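Side-chain contacts in rubber oxygenase (Streptomyces sp., PDB 5O1L), which oxidatively cleaves poly(cis-1,4-isoprene) in natural and synthetic rubber by adding O2 to its double bonds, using one non-covalently bound b-type heme: residues A[108-113]-A[270-275]; A[179-184]-A[262-267]; A[203-206]-A[210-213]. All coordinates share one frame; numbering follows the deposited sequence.

Following the chain from its N terminus, the loop between helices 95-104 and 113-125 comes first; contact 1 closes a very long loop by joining it to the connection after helix 251-267. Contact 2 is nested inside, tying the turn before helix 187-204 to the end of helix 251-267. Contact 3 is nested within both, a short closure where helix 187-204 gives way to helix 209-214. Contacts 1 and 2 touch each other: Trp110 packs on Val263, and helix 251-267 leads within a few residues to the second segment of contact 1. Contact 3 lies apart, its centre about 30 Å from that of contact 1 and about 31 Å from that of contact 2.

Contact 1: residues A[108-113]-A[270-275]; sequences PSWADK and VSDEYI. With EDO (1,2-ethanediol), chain G.
Trp110 and Asp272 bridge two interhelical loops of this helical, strand-free enzyme: a type I beta turn, Pro108 to Ala111, ahead of helix 113-125, and the connection that follows helix 251-267. The polar part is a single hydrogen bond, in which the indole NE1 of Trp110 donates to OD2 of Asp272 over 2.8 Å at an N-H...O angle of 155°. The acceptor sits at the ring edge, tilted slightly from its plane, whereas the indole meets the carboxylate from above; the two flat groups stand 70° apart. Asp272 OD1, 3.4 Å from CZ2 of Trp110, is buried without a hydrogen-bonding partner in the model.

The apolar part is slighter: CD1 of Ile275 approaches CZ2 of Trp110 obliquely at 4.5 Å. Trp110 also rests on Val263 of helix 251-267. Inside its own turn, the ring has CB of Pro108 3.4 Å above one face; with CG placed between the backbone N and the carbonyl carbon (chi1 44°), the indole folds back over that proline. With an alanine here, OD2 of Asp272 would probably lose its indole mate, and a gap would open beside Pro108 and Val263.

Local hydrogen bonds shape both loops. Ser271 forms an ST turn, its OG accepting from Glu273 N at 3.2 Å. Asp112 N-caps helix 113-125, where OD1 accepts from Ala115 N, and its other oxygen, OD2, receives a 3.1 Å hydrogen bond from O2 of an ethanediol molecule, probably from the crystallisation liquor.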
# COMPACT_ATOMS: atom_id res chain seq x y z
N PRO A 108 -0.85 -11.72 15.17
CA PRO A 108 0.04 -11.48 16.30
C PRO A 108 -0.75 -11.47 17.62
O PRO A 108 -1.92 -11.09 17.67
CB PRO A 108 0.58 -10.10 16.00
CG PRO A 108 -0.41 -9.45 15.15
CD PRO A 108 -1.03 -10.55 14.33
N SER A 109 -0.02 -11.74 18.71
CA SER A 109 -0.62 -11.74 20.02
C SER A 109 -1.17 -10.39 20.52
O SER A 109 -2.11 -10.30 21.32
CB SER A 109 0.46 -12.19 21.08
OG SER A 109 1.56 -11.29 21.03
N TRP A 110 -0.64 -9.30 19.90
CA TRP A 110 -1.01 -7.99 20.22
C TRP A 110 -2.11 -7.43 19.33
O TRP A 110 -2.51 -6.28 19.51
CB TRP A 110 0.22 -7.08 20.14
CG TRP A 110 1.13 -7.26 18.96
CD1 TRP A 110 2.22 -8.01 18.84
CD2 TRP A 110 0.97 -6.61 17.67
NE1 TRP A 110 2.79 -7.90 17.59
CE2 TRP A 110 2.00 -7.05 16.86
CE3 TRP A 110 0.06 -5.72 17.15
CZ2 TRP A 110 2.18 -6.57 15.56
CZ3 TRP A 110 0.27 -5.26 15.83
CH2 TRP A 110 1.30 -5.72 15.09
N ALA A 111 -2.63 -8.23 18.42
CA ALA A 111 -3.80 -7.76 17.64
C ALA A 111 -5.00 -7.61 18.50
O ALA A 111 -5.30 -8.49 19.37
CB ALA A 111 -4.09 -8.73 16.54
N ASP A 112 -5.72 -6.50 18.35
CA ASP A 112 -6.90 -6.21 19.12
C ASP A 112 -8.11 -6.19 18.19
O ASP A 112 -8.24 -5.29 17.35
CB ASP A 112 -6.68 -4.89 19.78
CG ASP A 112 -7.79 -4.48 20.70
OD1 ASP A 112 -8.94 -4.28 20.29
OD2 ASP A 112 -7.50 -4.35 21.93
N LYS A 113 -8.98 -7.17 18.33
CA LYS A 113 -10.10 -7.36 17.42
C LYS A 113 -10.98 -6.14 17.42
O LYS A 113 -11.43 -5.71 16.30
CB LYS A 113 -10.95 -8.56 17.87
CG LYS A 113 -12.31 -8.72 17.14
CD LYS A 113 -13.26 -9.82 17.66
CE LYS A 113 -14.36 -10.15 16.63
NZ LYS A 113 -14.93 -8.96 15.93
N VAL A 270 6.67 -8.08 8.03
CA VAL A 270 7.53 -7.08 8.65
C VAL A 270 7.76 -7.48 10.13
O VAL A 270 6.80 -7.76 10.84
CB VAL A 270 6.99 -5.70 8.57
CG1 VAL A 270 8.01 -4.74 9.21
CG2 VAL A 270 6.73 -5.33 7.09
N SER A 271 9.00 -7.56 10.58
CA SER A 271 9.29 -7.83 11.95
C SER A 271 8.72 -6.73 12.83
O SER A 271 8.81 -5.53 12.49
CB SER A 271 10.80 -7.80 12.14
OG SER A 271 11.10 -7.88 13.50
N ASP A 272 8.22 -7.12 14.01
CA ASP A 272 7.66 -6.16 14.94
C ASP A 272 8.70 -5.14 15.37
O ASP A 272 8.28 -4.05 15.82
CB ASP A 272 7.08 -6.84 16.15
CG ASP A 272 5.87 -7.70 15.86
OD1 ASP A 272 5.34 -7.56 14.70
OD2 ASP A 272 5.43 -8.44 16.78
N GLU A 273 9.98 -5.44 15.28
CA GLU A 273 11.01 -4.49 15.63
C GLU A 273 11.14 -3.31 14.66
O GLU A 273 11.82 -2.35 15.00
CB GLU A 273 12.40 -5.19 15.64
CG GLU A 273 12.51 -6.23 16.70
CD GLU A 273 13.80 -7.06 16.65
OE1 GLU A 273 14.72 -6.79 15.81
OE2 GLU A 273 13.85 -7.99 17.50
N TYR A 274 10.44 -3.36 13.53
CA TYR A 274 10.45 -2.29 12.54
C TYR A 274 9.11 -1.59 12.35
O TYR A 274 9.00 -0.66 11.56
CB TYR A 274 10.99 -2.78 11.16
CG TYR A 274 12.35 -3.46 11.30
CD1 TYR A 274 13.39 -2.89 11.95
CD2 TYR A 274 12.49 -4.72 10.81
CE1 TYR A 274 14.61 -3.51 12.04
CE2 TYR A 274 13.69 -5.40 10.91
CZ TYR A 274 14.73 -4.75 11.53
OH TYR A 274 15.98 -5.41 11.64
N ILE A 275 8.08 -2.06 12.99
CA ILE A 275 6.73 -1.44 12.85
C ILE A 275 6.58 -0.35 13.89
O ILE A 275 6.78 -0.61 15.07
CB ILE A 275 5.62 -2.51 13.06
CG1 ILE A 275 5.80 -3.73 12.13
CG2 ILE A 275 4.26 -1.88 12.94
CD1 ILE A 275 4.88 -4.86 12.44
C1 EDO G . -10.09 -6.56 22.35
O1 EDO G . -10.70 -6.96 21.11
C2 EDO G . -10.68 -5.24 22.85
O2 EDO G . -9.86 -4.68 23.87

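Contact 2: residues A[179-184]-A[262-267]; sequences DAYLPH and QVSAHM
With CG anti to its carbonyl carbon (chi1 -66°), Tyr181 extends its ring from a type I turn, Asp179 to Leu182, toward helix 251-267, where Ser264 holds OG beside its own backbone N (chi1 -63°) to receive it. The phenol OH of Tyr181 donates to OG of Ser264 over 2.7 Å, and OG lies in the plane of the ring, at its edge. Ser264 OG is also hydrogen-bonded to Val260 O, one turn back in the helix, so this hydroxyl is gripped twice and the phenol end is fixed against the helix surface.

Val263 supplies a CH-pi contact: its CG1 stands over one face of Tyr181, 4.3 Å from the ring centroid and displaced toward the rim. On the same side of the ring, beyond the hydroxyl, CG of Met267 comes obliquely to within 4.1 Å of Tyr181 OH. Polar and apolar contacts together seat one aromatic side chain on a helix whose Ser264 side chain is about 7 Å from the heme.

Around this contact, Asn85 ND2 hydrogen-bonds the carbonyl oxygens of Ala180 and Leu182. Tyr181 also packs on Leu116 of helix 113-125 and on Met187 and Ile188 of helix 187-204, placing it where three helices meet.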
# COMPACT_ATOMS: atom_id res chain seq x y z
N ASP A 179 -14.26 -6.07 6.18
CA ASP A 179 -14.25 -7.34 6.85
C ASP A 179 -12.87 -7.94 7.04
O ASP A 179 -12.70 -9.15 7.25
CB ASP A 179 -15.06 -8.34 5.97
CG ASP A 179 -16.43 -7.82 5.56
OD1 ASP A 179 -17.23 -7.85 6.48
OD2 ASP A 179 -16.57 -7.31 4.48
N ALA A 180 -11.84 -7.09 6.87
CA ALA A 180 -10.47 -7.56 6.64
C ALA A 180 -10.06 -8.72 7.50
O ALA A 180 -9.57 -9.75 6.95
CB ALA A 180 -9.50 -6.41 6.82
N TYR A 181 -10.20 -8.64 8.80
CA TYR A 181 -9.71 -9.63 9.72
C TYR A 181 -10.81 -10.45 10.39
O TYR A 181 -10.52 -11.22 11.31
CB TYR A 181 -8.73 -9.00 10.77
CG TYR A 181 -7.46 -8.52 10.11
CD1 TYR A 181 -6.51 -9.41 9.73
CD2 TYR A 181 -7.24 -7.19 9.81
CE1 TYR A 181 -5.32 -9.06 9.07
CE2 TYR A 181 -6.01 -6.81 9.18
CZ TYR A 181 -5.08 -7.78 8.81
OH TYR A 181 -3.91 -7.37 8.21
N LEU A 182 -12.02 -10.40 9.84
CA LEU A 182 -13.12 -11.25 10.35
C LEU A 182 -13.02 -12.63 9.76
O LEU A 182 -12.39 -12.84 8.76
CB LEU A 182 -14.42 -10.56 9.99
CG LEU A 182 -14.65 -9.16 10.53
CD1 LEU A 182 -16.00 -8.61 10.03
CD2 LEU A 182 -14.52 -9.13 12.06
N PRO A 183 -13.74 -13.62 10.32
CA PRO A 183 -13.64 -14.99 9.78
C PRO A 183 -14.02 -15.12 8.32
O PRO A 183 -13.37 -15.85 7.58
CB PRO A 183 -14.57 -15.80 10.72
CG PRO A 183 -14.55 -15.01 11.99
CD PRO A 183 -14.51 -13.57 11.59
N HIS A 184 -14.98 -14.34 7.85
CA HIS A 184 -15.40 -14.36 6.50
C HIS A 184 -14.67 -13.40 5.58
O HIS A 184 -14.96 -13.33 4.39
CB HIS A 184 -16.92 -14.04 6.36
CG HIS A 184 -17.33 -12.76 7.00
ND1 HIS A 184 -17.40 -11.53 6.35
CD2 HIS A 184 -17.55 -12.51 8.29
CE1 HIS A 184 -17.72 -10.61 7.23
NE2 HIS A 184 -17.86 -11.18 8.40
N GLN A 262 -0.59 -1.60 11.50
CA GLN A 262 0.44 -2.31 12.24
C GLN A 262 0.26 -3.83 12.08
O GLN A 262 1.22 -4.53 11.78
CB GLN A 262 0.40 -1.92 13.72
CG GLN A 262 0.82 -0.50 14.10
CD GLN A 262 0.44 -0.15 15.50
OE1 GLN A 262 -0.60 -0.56 16.03
NE2 GLN A 262 1.34 0.64 16.11
N VAL A 263 -0.97 -4.31 12.31
CA VAL A 263 -1.21 -5.72 12.21
C VAL A 263 -0.95 -6.14 10.77
O VAL A 263 -0.33 -7.17 10.53
CB VAL A 263 -2.63 -6.03 12.62
CG1 VAL A 263 -3.05 -7.46 12.20
CG2 VAL A 263 -2.84 -5.80 14.12
N SER A 264 -1.35 -5.31 9.81
CA SER A 264 -1.15 -5.71 8.40
C SER A 264 0.32 -5.79 8.06
O SER A 264 0.73 -6.71 7.34
CB SER A 264 -1.86 -4.76 7.49
OG SER A 264 -3.27 -4.78 7.70
N ALA A 265 1.16 -4.90 8.53
CA ALA A 265 2.61 -4.97 8.33
C ALA A 265 3.14 -6.26 8.89
O ALA A 265 3.92 -6.95 8.23
CB ALA A 265 3.28 -3.80 8.99
N HIS A 266 2.72 -6.64 10.10
CA HIS A 266 3.18 -7.95 10.67
C HIS A 266 2.75 -9.07 9.77
O HIS A 266 3.58 -9.97 9.48
CB HIS A 266 2.53 -8.10 12.03
CG HIS A 266 2.89 -9.37 12.72
ND1 HIS A 266 2.31 -10.62 12.53
CD2 HIS A 266 3.79 -9.52 13.69
CE1 HIS A 266 2.91 -11.48 13.37
NE2 HIS A 266 3.84 -10.83 14.06
N MET A 267 1.51 -9.07 9.31
CA MET A 267 1.03 -10.23 8.50
C MET A 267 1.69 -10.25 7.16
O MET A 267 1.84 -11.32 6.57
CB MET A 267 -0.46 -10.13 8.35
CG MET A 267 -1.24 -10.20 9.65
SD MET A 267 -0.88 -11.66 10.63
CE MET A 267 -1.56 -13.01 9.62

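Contact 3: residues A[203-206]-A[210-213]; sequences HLLP and AWSQ
Leu205 lays CD1 over the five-membered ring of Trp211, 4.0 Å from its centroid and only 17° off the ring normal, a CH-pi contact that closes a short helix-loop-helix junction. The chain leaves helix 187-204, passes through a 3-10 segment that includes Leu205 and Pro206, and turns into helix 209-214, which carries Trp211 and Ser212.

The leucine and the indole cross at about a right angle, and Leu205 uses several of its carbons. While CD1 covers the pyrrole side, CD2 comes to 3.9 Å from CB of Trp211, at the root of the side chain, and CB lies above the face near the rim. A first torsion of -91°, off the staggered values, accompanies the fit of both methyls of Leu205 against the indole. Trp211 sends CG anti to its backbone N (chi1 -178°), which turns the indole back toward the incoming segment.

Farther round the ring, the benzo half meets backbone and proline. The carbonyl oxygen of Leu205 packs 3.7 Å from CE3 of Trp211, and CG of Pro206 is 4.3 Å from CZ3 of the same ring.

Tyr154 of helix 146-154 touches both Leu205 and Trp211, while Pro221 packs against Pro206 and Trp211; the junction thus packs on helix 146-154 and on the loop that holds Pro221. Leu205 also brings the contact close to the cofactor: its side chain is about 5 Å from the heme and about 9 Å from that of His198, the probable axial ligand of the iron. At the start of helix 209-214, the backbone N of Trp211 is hydrogen-bonded to OG of Ser208, and Ser212 OG makes a weak bond with Ser208 O.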
# COMPACT_ATOMS: atom_id res chain seq x y z
N HIS A 203 13.69 -14.18 -5.09
CA HIS A 203 14.44 -15.22 -5.80
C HIS A 203 14.57 -14.89 -7.30
O HIS A 203 15.62 -15.16 -7.92
CB HIS A 203 13.74 -16.53 -5.57
CG HIS A 203 14.48 -17.73 -6.09
ND1 HIS A 203 13.95 -18.57 -7.04
CD2 HIS A 203 15.70 -18.22 -5.78
CE1 HIS A 203 14.83 -19.52 -7.32
NE2 HIS A 203 15.91 -19.32 -6.59
N LEU A 204 13.57 -14.27 -7.89
CA LEU A 204 13.49 -14.03 -9.33
C LEU A 204 14.21 -12.80 -9.81
O LEU A 204 14.97 -12.87 -10.80
CB LEU A 204 12.03 -13.98 -9.81
CG LEU A 204 11.38 -15.34 -9.59
CD1 LEU A 204 9.89 -15.24 -9.79
CD2 LEU A 204 11.96 -16.39 -10.55
N LEU A 205 13.98 -11.64 -9.19
CA LEU A 205 14.49 -10.39 -9.74
C LEU A 205 16.03 -10.36 -9.85
O LEU A 205 16.50 -9.74 -10.80
CB LEU A 205 13.98 -9.15 -8.98
CG LEU A 205 12.72 -8.53 -9.48
CD1 LEU A 205 12.28 -7.33 -8.60
CD2 LEU A 205 12.72 -8.07 -10.94
N PRO A 206 16.77 -10.94 -8.86
CA PRO A 206 18.23 -10.90 -9.05
C PRO A 206 18.71 -11.66 -10.27
O PRO A 206 19.84 -11.45 -10.69
CB PRO A 206 18.75 -11.49 -7.75
CG PRO A 206 17.71 -11.12 -6.76
CD PRO A 206 16.46 -11.45 -7.51
N ALA A 210 18.55 -6.41 -16.14
CA ALA A 210 18.08 -5.03 -16.12
C ALA A 210 17.77 -4.59 -14.64
O ALA A 210 18.11 -3.46 -14.27
CB ALA A 210 16.86 -4.88 -16.98
N TRP A 211 17.23 -5.50 -13.83
CA TRP A 211 16.95 -5.14 -12.42
C TRP A 211 18.26 -5.00 -11.70
O TRP A 211 18.50 -4.04 -11.02
CB TRP A 211 16.00 -6.16 -11.72
CG TRP A 211 15.73 -5.66 -10.29
CD1 TRP A 211 14.80 -4.71 -9.89
CD2 TRP A 211 16.52 -5.97 -9.15
NE1 TRP A 211 14.99 -4.46 -8.56
CE2 TRP A 211 16.01 -5.22 -8.07
CE3 TRP A 211 17.63 -6.79 -8.93
CZ2 TRP A 211 16.59 -5.26 -6.81
CZ3 TRP A 211 18.14 -6.90 -7.69
CH2 TRP A 211 17.62 -6.13 -6.62
N SER A 212 19.14 -5.98 -11.84
CA SER A 212 20.43 -5.97 -11.13
C SER A 212 21.25 -4.76 -11.47
O SER A 212 21.83 -4.16 -10.59
CB SER A 212 21.27 -7.19 -11.48
OG SER A 212 20.60 -8.28 -10.96
N GLN A 213 21.28 -4.40 -12.73
CA GLN A 213 22.10 -3.28 -13.18
C GLN A 213 21.59 -1.95 -12.72
O GLN A 213 22.39 -1.05 -12.58
CB GLN A 213 22.26 -3.29 -14.70
CG GLN A 213 23.25 -4.37 -15.09
CD GLN A 213 23.20 -4.79 -16.55
OE1 GLN A 213 22.50 -4.20 -17.38
NE2 GLN A 213 23.92 -5.88 -16.85